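Local atomic coordinates of dipeptidase AC. Metallo peptidase. MEROPS family M19 (Rhodobacter sphaeroides, PDB entry 3LY0), a protein that probably hydrolyses dipeptides as a zinc-dependent metallodipeptidase of the membrane dipeptidase family (M19). Residues A[209-214]-A[229-234]; A[182-187]-A[213-218]; A[234-239]-A[289-294]. All blocks are in the same frame, centred on the assembly; numbering follows the deposited sequence.

Contact 1: A[209-214]-A[229-234]. With ZN (zinc ion), chain E; LY0 ((2R)-3-[(R)-[(1R)-1-aminoethyl](hydroxy)phosphoryl]-2-methylpropanoic acid), chain C.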
ATOM      1  N   ASP A 209      -3.626  -6.966  -4.773  1.00  9.42           N
ATOM      2  CA  ASP A 209      -3.314  -6.483  -3.434  1.00  9.12           C
ATOM      3  C   ASP A 209      -4.508  -6.761  -2.521  1.00  9.36           C
ATOM      4  O   ASP A 209      -5.628  -6.297  -2.782  1.00 10.47           O
ATOM      5  CB  ASP A 209      -3.036  -4.981  -3.491  1.00  9.56           C
ATOM      6  CG  ASP A 209      -2.647  -4.390  -2.142  1.00 10.36           C
ATOM      7  OD1 ASP A 209      -2.449  -5.139  -1.155  1.00  9.59           O
ATOM      8  OD2 ASP A 209      -2.537  -3.144  -2.078  1.00 10.20           O
ATOM      9  N   LEU A 210      -4.262  -7.513  -1.452  1.00  8.58           N
ATOM     10  CA  LEU A 210      -5.304  -7.908  -0.513  1.00  9.95           C
ATOM     11  C   LEU A 210      -5.547  -6.902   0.611  1.00 10.09           C
ATOM     12  O   LEU A 210      -6.512  -7.043   1.362  1.00  9.18           O
ATOM     13  CB  LEU A 210      -4.948  -9.263   0.098  1.00 11.41           C
ATOM     14  CG  LEU A 210      -4.706 -10.394  -0.903  1.00 13.69           C
ATOM     15  CD1 LEU A 210      -3.935 -11.526  -0.241  1.00 16.97           C
ATOM     16  CD2 LEU A 210      -6.032 -10.894  -1.434  1.00 20.63           C
ATOM     17  N   SER A 211      -4.675  -5.902   0.766  1.00  9.89           N
ATOM     18  CA  SER A 211      -4.925  -4.883   1.786  1.00  9.34           C
ATOM     19  C   SER A 211      -6.298  -4.243   1.553  1.00  8.68           C
ATOM     20  O   SER A 211      -6.629  -3.845   0.428  1.00  9.55           O
ATOM     21  CB  SER A 211      -3.823  -3.811   1.816  1.00  9.35           C
ATOM     22  OG  SER A 211      -2.580  -4.349   2.249  1.00  8.55           O
ATOM     23  N   HIS A 212      -7.077  -4.190   2.633  1.00 10.15           N
ATOM     24  CA  HIS A 212      -8.474  -3.706   2.674  1.00  8.50           C
ATOM     25  C   HIS A 212      -9.519  -4.763   2.413  1.00  9.74           C
ATOM     26  O   HIS A 212     -10.655  -4.592   2.824  1.00  9.54           O
ATOM     27  CB  HIS A 212      -8.737  -2.518   1.746  1.00  9.16           C
ATOM     28  CG  HIS A 212      -8.029  -1.275   2.161  1.00 10.03           C
ATOM     29  ND1 HIS A 212      -8.554  -0.396   3.082  1.00  9.44           N
ATOM     30  CD2 HIS A 212      -6.847  -0.750   1.759  1.00 10.98           C
ATOM     31  CE1 HIS A 212      -7.705   0.603   3.258  1.00  9.49           C
ATOM     32  NE2 HIS A 212      -6.674   0.424   2.448  1.00 10.35           N
ATOM     33  N   LEU A 213      -9.153  -5.829   1.710  1.00  9.98           N
ATOM     34  CA  LEU A 213     -10.113  -6.886   1.412  1.00  9.31           C
ATOM     35  C   LEU A 213     -10.480  -7.592   2.712  1.00 10.85           C
ATOM     36  O   LEU A 213      -9.622  -7.824   3.553  1.00 11.10           O
ATOM     37  CB  LEU A 213      -9.510  -7.866   0.410  1.00 12.11           C
ATOM     38  CG  LEU A 213     -10.459  -8.880  -0.236  1.00 10.87           C
ATOM     39  CD1 LEU A 213     -11.647  -8.215  -0.936  1.00 12.13           C
ATOM     40  CD2 LEU A 213      -9.682  -9.739  -1.207  1.00 13.49           C
ATOM     41  N   ASN A 214     -11.761  -7.899   2.885  1.00 11.03           N
ATOM     42  CA  ASN A 214     -12.181  -8.617   4.080  1.00 10.83           C
ATOM     43  C   ASN A 214     -11.761 -10.088   4.023  1.00 10.83           C
ATOM     44  O   ASN A 214     -11.185 -10.555   3.037  1.00 11.63           O
ATOM     45  CB  ASN A 214     -13.679  -8.423   4.354  1.00 11.14           C
ATOM     46  CG  ASN A 214     -14.581  -9.112   3.330  1.00 10.24           C
ATOM     47  OD1 ASN A 214     -14.163 -10.012   2.591  1.00 11.95           O
ATOM     48  ND2 ASN A 214     -15.851  -8.687   3.307  1.00 11.68           N
ATOM     49  N   LEU A 229       0.334 -14.347  -2.914  1.00 10.50           N
ATOM     50  CA  LEU A 229      -0.606 -13.462  -2.234  1.00 10.52           C
ATOM     51  C   LEU A 229       0.127 -12.289  -1.619  1.00 12.32           C
ATOM     52  O   LEU A 229       1.158 -12.463  -0.976  1.00 11.69           O
ATOM     53  CB  LEU A 229      -1.357 -14.217  -1.140  1.00 11.89           C
ATOM     54  CG  LEU A 229      -2.181 -15.404  -1.642  1.00 11.18           C
ATOM     55  CD1 LEU A 229      -2.840 -16.135  -0.462  1.00 14.50           C
ATOM     56  CD2 LEU A 229      -3.228 -14.954  -2.656  1.00 15.05           C
ATOM     57  N   VAL A 230      -0.420 -11.095  -1.800  1.00  9.79           N
ATOM     58  CA  VAL A 230       0.272  -9.887  -1.384  1.00  8.30           C
ATOM     59  C   VAL A 230      -0.681  -8.968  -0.652  1.00  9.05           C
ATOM     60  O   VAL A 230      -1.796  -8.738  -1.108  1.00  9.66           O
ATOM     61  CB  VAL A 230       0.780  -9.109  -2.611  1.00  8.06           C
ATOM     62  CG1 VAL A 230       1.472  -7.831  -2.161  1.00 10.16           C
ATOM     63  CG2 VAL A 230       1.712  -9.967  -3.465  1.00 10.32           C
ATOM     64  N   ALA A 231      -0.236  -8.442   0.485  1.00  9.32           N
ATOM     65  CA  ALA A 231      -0.918  -7.335   1.147  1.00  7.50           C
ATOM     66  C   ALA A 231       0.114  -6.218   1.236  1.00  8.91           C
ATOM     67  O   ALA A 231       1.109  -6.352   1.951  1.00  9.36           O
ATOM     68  CB  ALA A 231      -1.381  -7.754   2.528  1.00 10.39           C
ATOM     69  N   THR A 232      -0.074  -5.147   0.469  1.00  9.33           N
ATOM     70  CA  THR A 232       0.981  -4.141   0.365  1.00  9.47           C
ATOM     71  C   THR A 232       1.187  -3.300   1.619  1.00  8.34           C
ATOM     72  O   THR A 232       2.280  -2.779   1.832  1.00  9.37           O
ATOM     73  CB  THR A 232       0.746  -3.156  -0.796  1.00  8.97           C
ATOM     74  OG1 THR A 232      -0.482  -2.452  -0.584  1.00  8.23           O
ATOM     75  CG2 THR A 232       0.722  -3.860  -2.168  1.00 10.12           C
ATOM     76  N   HIS A 233       0.141  -3.145   2.434  1.00  8.81           N
ATOM     77  CA  HIS A 233       0.236  -2.290   3.613  1.00  8.54           C
ATOM     78  C   HIS A 233      -0.690  -2.778   4.729  1.00  8.76           C
ATOM     79  O   HIS A 233      -1.731  -2.177   5.014  1.00  9.20           O
ATOM     80  CB  HIS A 233       0.079  -0.782   3.263  1.00  9.33           C
ATOM     81  CG  HIS A 233      -1.219  -0.400   2.600  1.00  7.78           C
ATOM     82  ND1 HIS A 233      -1.650  -0.942   1.404  1.00  8.55           N
ATOM     83  CD2 HIS A 233      -2.141   0.537   2.935  1.00  8.99           C
ATOM     84  CE1 HIS A 233      -2.796  -0.390   1.059  1.00  7.94           C
ATOM     85  NE2 HIS A 233      -3.110   0.525   1.958  1.00  9.16           N
ATOM     86  N   SER A 234      -0.282  -3.879   5.356  1.00  8.82           N
ATOM     87  CA  SER A 234      -1.078  -4.527   6.410  1.00  8.59           C
ATOM     88  C   SER A 234      -0.147  -5.125   7.446  1.00  8.56           C
ATOM     89  O   SER A 234       0.929  -5.622   7.101  1.00  9.87           O
ATOM     90  CB  SER A 234      -1.934  -5.654   5.823  1.00 11.11           C
ATOM     91  OG  SER A 234      -2.866  -5.165   4.880  1.00 10.14           O
TER
HETATM   92 ZN    ZN E 365      -4.962   1.772   2.161  0.65  9.35          ZN
HETATM   93  P   LY0 C 363      -5.191   4.440   2.876  1.00 12.30           P
HETATM   94  C1  LY0 C 363      -6.940   6.584   2.499  1.00 16.69           C
HETATM   95  N1  LY0 C 363      -5.583   5.781   0.586  1.00 11.58           N
HETATM   96  C2  LY0 C 363      -5.632   5.992   2.022  1.00 13.43           C
HETATM   97  C4  LY0 C 363      -4.849   4.765   4.651  1.00 13.75           C
HETATM   98  C5  LY0 C 363      -5.536   3.843   5.619  1.00 13.92           C
HETATM   99  C6  LY0 C 363      -5.409   2.393   5.238  1.00 12.37           C
HETATM  100  C7  LY0 C 363      -5.255   4.135   7.070  1.00 16.28           C
HETATM  101  O31 LY0 C 363      -3.976   3.912   2.150  1.00 12.01           O
HETATM  102  O32 LY0 C 363      -6.360   3.415   2.696  1.00 11.45           O
HETATM  103  O61 LY0 C 363      -6.207   1.480   5.847  1.00 12.92           O
HETATM  104  O62 LY0 C 363      -4.617   2.017   4.357  1.00 11.69           O
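Asp209 grips Thr232 through both carboxylate oxygens. Its OD2 takes the hydroxyl proton of Thr232 OG1 at 2.6 Å, while Asp209 OD1 receives Thr232 N at 2.9 Å. The bond from Ser211 N to Asp209 OD1 (3.0 Å) closes an Asx turn; this donor and Thr232 N arrive from opposite faces of the carboxylate plane, so OD1 is clasped between two backbone amides. The first torsion of Asp209, with CG anti to the backbone N (chi1 -178°), carries the carboxylate across to Thr232, just past strand 230-231. Thr232 OG1 in turn accepts from His233 ND1 at 2.8 Å, lying in the imidazole plane, which fixes the ring's rotation and leaves NE2 facing the metal. A chain of hydrogen bonds thus runs from His233 through Thr232 to Asp209, a second shell that orients the zinc ligand. With an alanine here in place of Asp209, the Thr232 hydroxyl and the amides of Thr232 and Ser211 would probably lose their acceptor, and the hydroxyl, with the His233 ring it holds, would be freer to turn.

Ser211 OG makes a second link: it accepts from His233 N at 3.0 Å and shares a hydrogen bond with Ser234 OG at 2.8 Å. His212 NE2 and His233 NE2 each bind the zinc ion at 2.2 Å, their ring planes inclined at 61°; Ser167 holds the far nitrogen of His212. Glu139 and three inhibitor oxygens complete the coordination, and the His13 ring stacks on His233. Paired histidines on loops after successive TIM-barrel strands, with a glutamate shared by both metals, are characteristic of the M19 binuclear site.

Contact 2: A[182-187]-A[213-218]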
ATOM      1  N   GLY A 182     -11.411  -5.719  16.190  1.00 12.07           N
ATOM      2  CA  GLY A 182     -12.336  -6.522  15.424  1.00 14.92           C
ATOM      3  C   GLY A 182     -11.649  -7.460  14.458  1.00 13.19           C
ATOM      4  O   GLY A 182     -10.514  -7.226  14.050  1.00 13.49           O
ATOM      5  N   SER A 183     -12.359  -8.522  14.101  1.00 13.97           N
ATOM      6  CA  SER A 183     -11.903  -9.507  13.138  1.00 13.20           C
ATOM      7  C   SER A 183     -11.983  -8.927  11.728  1.00 13.61           C
ATOM      8  O   SER A 183     -12.841  -8.097  11.453  1.00 13.53           O
ATOM      9  CB  SER A 183     -12.806 -10.738  13.229  1.00 16.39           C
ATOM     10  OG  SER A 183     -12.726 -11.561  12.081  1.00 20.39           O
ATOM     11  N   PRO A 184     -11.094  -9.369  10.826  1.00 13.07           N
ATOM     12  CA  PRO A 184     -11.208  -8.961   9.420  1.00 11.47           C
ATOM     13  C   PRO A 184     -12.399  -9.615   8.713  1.00 12.52           C
ATOM     14  O   PRO A 184     -12.671  -9.296   7.561  1.00 11.75           O
ATOM     15  CB  PRO A 184      -9.907  -9.466   8.787  1.00 12.22           C
ATOM     16  CG  PRO A 184      -9.057  -9.947   9.882  1.00 18.02           C
ATOM     17  CD  PRO A 184      -9.928 -10.229  11.071  1.00 13.06           C
ATOM     18  N   ASP A 185     -13.106 -10.520   9.383  1.00 13.03           N
ATOM     19  CA  ASP A 185     -14.256 -11.185   8.767  1.00 14.36           C
ATOM     20  C   ASP A 185     -15.500 -10.326   8.936  1.00 15.83           C
ATOM     21  O   ASP A 185     -16.362 -10.602   9.772  1.00 16.91           O
ATOM     22  CB  ASP A 185     -14.452 -12.575   9.381  1.00 15.48           C
ATOM     23  CG  ASP A 185     -15.480 -13.406   8.643  1.00 18.70           C
ATOM     24  OD1 ASP A 185     -15.960 -12.975   7.574  1.00 19.51           O
ATOM     25  OD2 ASP A 185     -15.811 -14.506   9.139  1.00 21.59           O
ATOM     26  N   THR A 186     -15.590  -9.285   8.116  1.00 13.84           N
ATOM     27  CA  THR A 186     -16.584  -8.236   8.300  1.00 13.60           C
ATOM     28  C   THR A 186     -17.739  -8.265   7.305  1.00 13.33           C
ATOM     29  O   THR A 186     -18.695  -7.495   7.436  1.00 15.90           O
ATOM     30  CB  THR A 186     -15.922  -6.856   8.233  1.00 12.89           C
ATOM     31  OG1 THR A 186     -15.238  -6.726   6.975  1.00 13.26           O
ATOM     32  CG2 THR A 186     -14.918  -6.696   9.353  1.00 14.34           C
ATOM     33  N   GLY A 187     -17.649  -9.142   6.310  1.00 13.14           N
ATOM     34  CA  GLY A 187     -18.695  -9.213   5.299  1.00 14.47           C
ATOM     35  C   GLY A 187     -18.536 -10.283   4.235  1.00 13.73           C
ATOM     36  O   GLY A 187     -17.790 -11.254   4.400  1.00 15.21           O
ATOM     37  N   LEU A 213      -9.153  -5.829   1.710  1.00  9.98           N
ATOM     38  CA  LEU A 213     -10.113  -6.886   1.412  1.00  9.31           C
ATOM     39  C   LEU A 213     -10.480  -7.592   2.712  1.00 10.85           C
ATOM     40  O   LEU A 213      -9.622  -7.824   3.553  1.00 11.10           O
ATOM     41  CB  LEU A 213      -9.510  -7.866   0.410  1.00 12.11           C
ATOM     42  CG  LEU A 213     -10.459  -8.880  -0.236  1.00 10.87           C
ATOM     43  CD1 LEU A 213     -11.647  -8.215  -0.936  1.00 12.13           C
ATOM     44  CD2 LEU A 213      -9.682  -9.739  -1.207  1.00 13.49           C
ATOM     45  N   ASN A 214     -11.761  -7.899   2.885  1.00 11.03           N
ATOM     46  CA  ASN A 214     -12.181  -8.617   4.080  1.00 10.83           C
ATOM     47  C   ASN A 214     -11.761 -10.088   4.023  1.00 10.83           C
ATOM     48  O   ASN A 214     -11.185 -10.555   3.037  1.00 11.63           O
ATOM     49  CB  ASN A 214     -13.679  -8.423   4.354  1.00 11.14           C
ATOM     50  CG  ASN A 214     -14.581  -9.112   3.330  1.00 10.24           C
ATOM     51  OD1 ASN A 214     -14.163 -10.012   2.591  1.00 11.95           O
ATOM     52  ND2 ASN A 214     -15.851  -8.687   3.307  1.00 11.68           N
ATOM     53  N   GLU A 215     -12.020 -10.814   5.102  1.00 10.69           N
ATOM     54  CA  GLU A 215     -11.463 -12.153   5.225  1.00 11.97           C
ATOM     55  C   GLU A 215     -12.065 -13.135   4.216  1.00 11.22           C
ATOM     56  O   GLU A 215     -11.366 -13.990   3.658  1.00 11.62           O
ATOM     57  CB  GLU A 215     -11.627 -12.677   6.654  1.00 11.88           C
ATOM     58  CG  GLU A 215     -10.829 -13.949   6.913  1.00 13.93           C
ATOM     59  CD  GLU A 215     -10.708 -14.310   8.381  1.00 17.07           C
ATOM     60  OE1 GLU A 215     -11.095 -13.501   9.239  1.00 18.51           O
ATOM     61  OE2 GLU A 215     -10.201 -15.412   8.664  1.00 21.00           O
ATOM     62  N   LYS A 216     -13.363 -13.011   3.966  1.00 12.14           N
ATOM     63  CA  LYS A 216     -13.988 -13.901   2.991  1.00 12.64           C
ATOM     64  C   LYS A 216     -13.448 -13.627   1.593  1.00 13.07           C
ATOM     65  O   LYS A 216     -13.187 -14.560   0.838  1.00 13.33           O
ATOM     66  CB  LYS A 216     -15.514 -13.802   3.020  1.00 14.63           C
ATOM     67  CG  LYS A 216     -16.126 -14.401   4.282  1.00 14.29           C
ATOM     68  CD  LYS A 216     -17.650 -14.442   4.202  1.00 21.72           C
ATOM     69  CE  LYS A 216     -18.276 -14.891   5.525  1.00 25.28           C
ATOM     70  NZ  LYS A 216     -18.402 -13.776   6.511  1.00 25.15           N
ATOM     71  N   GLY A 217     -13.253 -12.353   1.265  1.00 11.80           N
ATOM     72  CA  GLY A 217     -12.693 -12.007  -0.034  1.00 10.90           C
ATOM     73  C   GLY A 217     -11.263 -12.512  -0.138  1.00 10.44           C
ATOM     74  O   GLY A 217     -10.839 -13.024  -1.181  1.00 11.73           O
ATOM     75  N   PHE A 218     -10.519 -12.372   0.962  1.00 10.88           N
ATOM     76  CA  PHE A 218      -9.157 -12.878   1.041  1.00 11.58           C
ATOM     77  C   PHE A 218      -9.134 -14.383   0.762  1.00 11.35           C
ATOM     78  O   PHE A 218      -8.320 -14.872  -0.018  1.00 11.85           O
ATOM     79  CB  PHE A 218      -8.593 -12.565   2.434  1.00 11.77           C
ATOM     80  CG  PHE A 218      -7.226 -13.141   2.697  1.00 11.36           C
ATOM     81  CD1 PHE A 218      -6.098 -12.339   2.642  1.00 13.05           C
ATOM     82  CD2 PHE A 218      -7.076 -14.486   3.021  1.00 16.01           C
ATOM     83  CE1 PHE A 218      -4.831 -12.871   2.902  1.00 14.94           C
ATOM     84  CE2 PHE A 218      -5.816 -15.025   3.278  1.00 17.33           C
ATOM     85  CZ  PHE A 218      -4.699 -14.223   3.213  1.00 15.88           C
TER
HETATM   86  O   HOH W   1     -11.122 -13.824  11.981  1.00 23.73           O
HETATM   87  O   HOH W   2     -15.273 -11.327   5.507  1.00 13.09           O
HETATM   88  O   HOH W   3     -16.672  -6.115   4.687  1.00 13.64           O
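The carboxylate of Asp185 meets Lys216 NZ through OD1, which is approached on the syn side, 19° out of the carboxylate plane, at 2.8 Å, forming a salt bridge. The amide of Asn214 is used at both ends. Gly217 N donates to Asn214 OD1 at 2.8 Å, in an almost straight line with the side-chain carbonyl (C=O...N 171°), the N-cap bond of the helix that starts at Glu215. Well out of the amide plane, the carbonyl carbon of Gly187 rests 3.3 Å from Asn214 ND2, a contact rather than a bond; that nitrogen donates to Glu188 O and to a water that also bonds Thr186 OG1. The third flat group, the Glu215 carboxylate, brings OE1 to 3.5 Å from Asp185 CB, and a water links OE1 to Ser183 OG; the other oxygen, OE2, pairs with Arg249.

The extended Lys216 chain passes the Gly187 carbonyl, CD 3.2 Å from Gly187 O, and the bend at chi4 (82°) then turns NZ onto Asp185 OD1; the bond from NZ to Gly187 O is weak. A second water receives Lys216 N and donates to both Asp185 OD1 and Gly187 O, giving this exposed edge a solvent-mediated second tie. The backbones join directly where Glu215 N donates to Pro184 O at 3.0 Å, from above the carbonyl plane. On the loop side, Ser183 OG accepts from Asp185 N in an ST turn.

The contact thus lays the loop between strand 179-180 and helix 192-204 against the N-terminal turn of helix 215-224, while helix 248-256 packs on Pro184 and, farther along, on Phe218.

Contact 3: A[234-239]-A[289-294]; sequences SNAHAV and LDHLID
His291 and Leu292 press against the loop that follows strand 230-231, an outer-layer contact of the TIM barrel in which helix 283-296 lies between strands 260-263 and 301-303 in the chain. Within the 289-294 part of that helix, these two successive residues carry the contact, which is made by van der Waals packing. Just ahead of this part, His288 adds a polar tie by accepting from Ala236 N.

His291 comes first. Its CG stands anti to the backbone N (chi1 -168°), which places the ring against the loop, and chi2 of 91° turns it crosswise to its own CB stem. Three aliphatic groups lie obliquely to the ring: Ala236 CB is 3.7 Å from His291 CD2, Ala238 CB is 3.7 Å from His291 NE2, and Val239 CG2 is closest to the stem, 4.0 Å from His291 CB. Val239 and His291 run past each other in opposite directions, so the methyl reaches the root of the ring while Ala238 meets its far end. The polar end is satisfied elsewhere, NE2 pairing with Asp248 OD1 at the start of helix 248-256. The loop curls into a single turn, Val239 N donating to Ala236 O at 3.0 Å, which brings the three methyl groups round the ring.

Leu292 follows. Its branches approach the preceding part of the loop, CD1 coming within 4.5 Å of Ser234 O, a distant touch, and it also packs on Leu263 and Val301 of the two strands. The nearest apolar pairing that Leu292 makes across the contact is between its CD2 and Ala236 CB, at 4.2 Å.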
ATOM      1  N   SER A 234      -0.282  -3.879   5.356  1.00  8.82           N
ATOM      2  CA  SER A 234      -1.078  -4.527   6.410  1.00  8.59           C
ATOM      3  C   SER A 234      -0.147  -5.125   7.446  1.00  8.56           C
ATOM      4  O   SER A 234       0.929  -5.622   7.101  1.00  9.87           O
ATOM      5  CB  SER A 234      -1.934  -5.654   5.823  1.00 11.11           C
ATOM      6  OG  SER A 234      -2.866  -5.165   4.880  1.00 10.14           O
ATOM      7  N   ASN A 235      -0.577  -5.108   8.709  1.00  9.28           N
ATOM      8  CA  ASN A 235       0.247  -5.596   9.809  1.00  9.97           C
ATOM      9  C   ASN A 235      -0.326  -6.841  10.471  1.00  9.16           C
ATOM     10  O   ASN A 235      -1.205  -7.497   9.907  1.00 10.72           O
ATOM     11  CB  ASN A 235       0.515  -4.465  10.804  1.00 11.51           C
ATOM     12  CG  ASN A 235       1.244  -3.294  10.150  1.00 10.85           C
ATOM     13  OD1 ASN A 235       1.920  -3.468   9.130  1.00 10.39           O
ATOM     14  ND2 ASN A 235       1.099  -2.097  10.718  1.00 10.92           N
ATOM     15  N   ALA A 236       0.181  -7.182  11.656  1.00  9.87           N
ATOM     16  CA  ALA A 236      -0.177  -8.448  12.288  1.00 10.43           C
ATOM     17  C   ALA A 236      -1.345  -8.308  13.253  1.00  9.86           C
ATOM     18  O   ALA A 236      -1.226  -7.635  14.277  1.00 10.30           O
ATOM     19  CB  ALA A 236       1.032  -9.040  12.999  1.00 12.02           C
ATOM     20  N   HIS A 237      -2.456  -8.963  12.929  1.00  9.53           N
ATOM     21  CA  HIS A 237      -3.652  -8.911  13.765  1.00 10.38           C
ATOM     22  C   HIS A 237      -3.381  -9.412  15.182  1.00 12.26           C
ATOM     23  O   HIS A 237      -3.980  -8.928  16.141  1.00 12.99           O
ATOM     24  CB  HIS A 237      -4.764  -9.732  13.124  1.00 11.18           C
ATOM     25  CG  HIS A 237      -6.116  -9.449  13.689  1.00 11.96           C
ATOM     26  ND1 HIS A 237      -6.623 -10.126  14.776  1.00 13.82           N
ATOM     27  CD2 HIS A 237      -7.057  -8.544  13.333  1.00 12.40           C
ATOM     28  CE1 HIS A 237      -7.827  -9.659  15.056  1.00 15.40           C
ATOM     29  NE2 HIS A 237      -8.113  -8.699  14.195  1.00 14.22           N
ATOM     30  N   ALA A 238      -2.475 -10.380  15.297  1.00  9.94           N
ATOM     31  CA  ALA A 238      -2.146 -10.972  16.595  1.00 12.16           C
ATOM     32  C   ALA A 238      -1.506  -9.948  17.521  1.00 14.50           C
ATOM     33  O   ALA A 238      -1.572 -10.096  18.746  1.00 17.10           O
ATOM     34  CB  ALA A 238      -1.242 -12.184  16.411  1.00 15.31           C
ATOM     35  N   VAL A 239      -0.896  -8.913  16.953  1.00 13.24           N
ATOM     36  CA  VAL A 239      -0.290  -7.839  17.732  1.00 13.06           C
ATOM     37  C   VAL A 239      -1.261  -6.674  17.927  1.00 13.61           C
ATOM     38  O   VAL A 239      -1.420  -6.169  19.042  1.00 16.56           O
ATOM     39  CB  VAL A 239       1.006  -7.343  17.054  1.00 12.94           C
ATOM     40  CG1 VAL A 239       1.604  -6.171  17.795  1.00 13.37           C
ATOM     41  CG2 VAL A 239       2.008  -8.486  16.928  1.00 14.05           C
ATOM     42  N   LEU A 289       7.156  -6.279  13.014  1.00 12.12           N
ATOM     43  CA  LEU A 289       8.144  -6.845  12.092  1.00 11.39           C
ATOM     44  C   LEU A 289       8.591  -8.222  12.546  1.00 10.75           C
ATOM     45  O   LEU A 289       8.656  -9.148  11.746  1.00 13.47           O
ATOM     46  CB  LEU A 289       9.346  -5.925  11.903  1.00 11.84           C
ATOM     47  CG  LEU A 289       9.126  -4.725  10.989  1.00 13.67           C
ATOM     48  CD1 LEU A 289      10.332  -3.803  11.058  1.00 15.79           C
ATOM     49  CD2 LEU A 289       8.874  -5.172   9.547  1.00 13.87           C
ATOM     50  N   ASP A 290       8.876  -8.373  13.834  1.00 12.31           N
ATOM     51  CA  ASP A 290       9.273  -9.680  14.344  1.00 11.92           C
ATOM     52  C   ASP A 290       8.196 -10.711  14.088  1.00 14.08           C
ATOM     53  O   ASP A 290       8.483 -11.837  13.688  1.00 16.10           O
ATOM     54  CB  ASP A 290       9.521  -9.637  15.850  1.00 13.78           C
ATOM     55  CG  ASP A 290      10.887  -9.074  16.223  1.00 15.49           C
ATOM     56  OD1 ASP A 290      11.757  -8.887  15.341  1.00 17.36           O
ATOM     57  OD2 ASP A 290      11.085  -8.823  17.432  1.00 16.58           O
ATOM     58  N   HIS A 291       6.946 -10.346  14.354  1.00 12.62           N
ATOM     59  CA  HIS A 291       5.856 -11.298  14.194  1.00 13.26           C
ATOM     60  C   HIS A 291       5.689 -11.697  12.733  1.00 13.54           C
ATOM     61  O   HIS A 291       5.522 -12.876  12.414  1.00 14.37           O
ATOM     62  CB  HIS A 291       4.538 -10.749  14.753  1.00 13.42           C
ATOM     63  CG  HIS A 291       3.467 -11.783  14.870  1.00 13.70           C
ATOM     64  ND1 HIS A 291       3.276 -12.522  16.018  1.00 19.39           N
ATOM     65  CD2 HIS A 291       2.544 -12.221  13.984  1.00 14.12           C
ATOM     66  CE1 HIS A 291       2.275 -13.365  15.834  1.00 20.34           C
ATOM     67  NE2 HIS A 291       1.815 -13.202  14.607  1.00 14.98           N
ATOM     68  N   LEU A 292       5.736 -10.707  11.849  1.00 10.90           N
ATOM     69  CA  LEU A 292       5.616 -10.967  10.416  1.00 12.61           C
ATOM     70  C   LEU A 292       6.775 -11.819   9.910  1.00 12.28           C
ATOM     71  O   LEU A 292       6.558 -12.799   9.200  1.00 12.65           O
ATOM     72  CB  LEU A 292       5.531  -9.658   9.632  1.00 12.41           C
ATOM     73  CG  LEU A 292       4.269  -8.825   9.892  1.00 11.89           C
ATOM     74  CD1 LEU A 292       4.411  -7.453   9.257  1.00 14.27           C
ATOM     75  CD2 LEU A 292       3.042  -9.528   9.336  1.00 12.29           C
ATOM     76  N   ILE A 293       7.995 -11.455  10.296  1.00 12.38           N
ATOM     77  CA  ILE A 293       9.174 -12.187   9.853  1.00 13.29           C
ATOM     78  C   ILE A 293       9.149 -13.624  10.355  1.00 14.50           C
ATOM     79  O   ILE A 293       9.482 -14.558   9.631  1.00 15.42           O
ATOM     80  CB  ILE A 293      10.470 -11.478  10.283  1.00 12.90           C
ATOM     81  CG1 ILE A 293      10.598 -10.149   9.531  1.00 14.74           C
ATOM     82  CG2 ILE A 293      11.687 -12.359   9.992  1.00 15.33           C
ATOM     83  CD1 ILE A 293      11.627  -9.203  10.092  1.00 14.88           C
ATOM     84  N   ASP A 294       8.749 -13.801  11.608  1.00 13.70           N
ATOM     85  CA  ASP A 294       8.713 -15.134  12.192  1.00 13.28           C
ATOM     86  C   ASP A 294       7.757 -16.075  11.462  1.00 18.04           C
ATOM     87  O   ASP A 294       8.072 -17.246  11.250  1.00 20.31           O
ATOM     88  CB  ASP A 294       8.322 -15.056  13.670  1.00 16.02           C
ATOM     89  CG  ASP A 294       8.428 -16.393  14.362  1.00 23.45           C
ATOM     90  OD1 ASP A 294       7.434 -17.149  14.352  1.00 31.09           O
ATOM     91  OD2 ASP A 294       9.511 -16.691  14.904  1.00 34.81           O
TER

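The three contacts belong to one TIM-barrel domain. Along the chain 182-187 comes first, then the joined 209-214 and 213-218, then 229-234 running into 234-239, and last 289-294 on helix 283-296. Contact 1 is buried, its centre about 8 Å from that of the chain; contacts 2 and 3 sit about twice as far out, their centres about 11 Å and 14 Å from its own and about 17 Å from each other. Contacts 1 and 2 share Leu213 and Asn214, where a zinc-ligand loop enters helix 215-224. Contact 3 continues from Ser234, directly after the other zinc-binding histidine. A probable hydrogen bond between His237 NE2 and Gly182 O (2.8 Å) joins contacts 2 and 3. The metal-site loops are thus continuous with the peripheral packing.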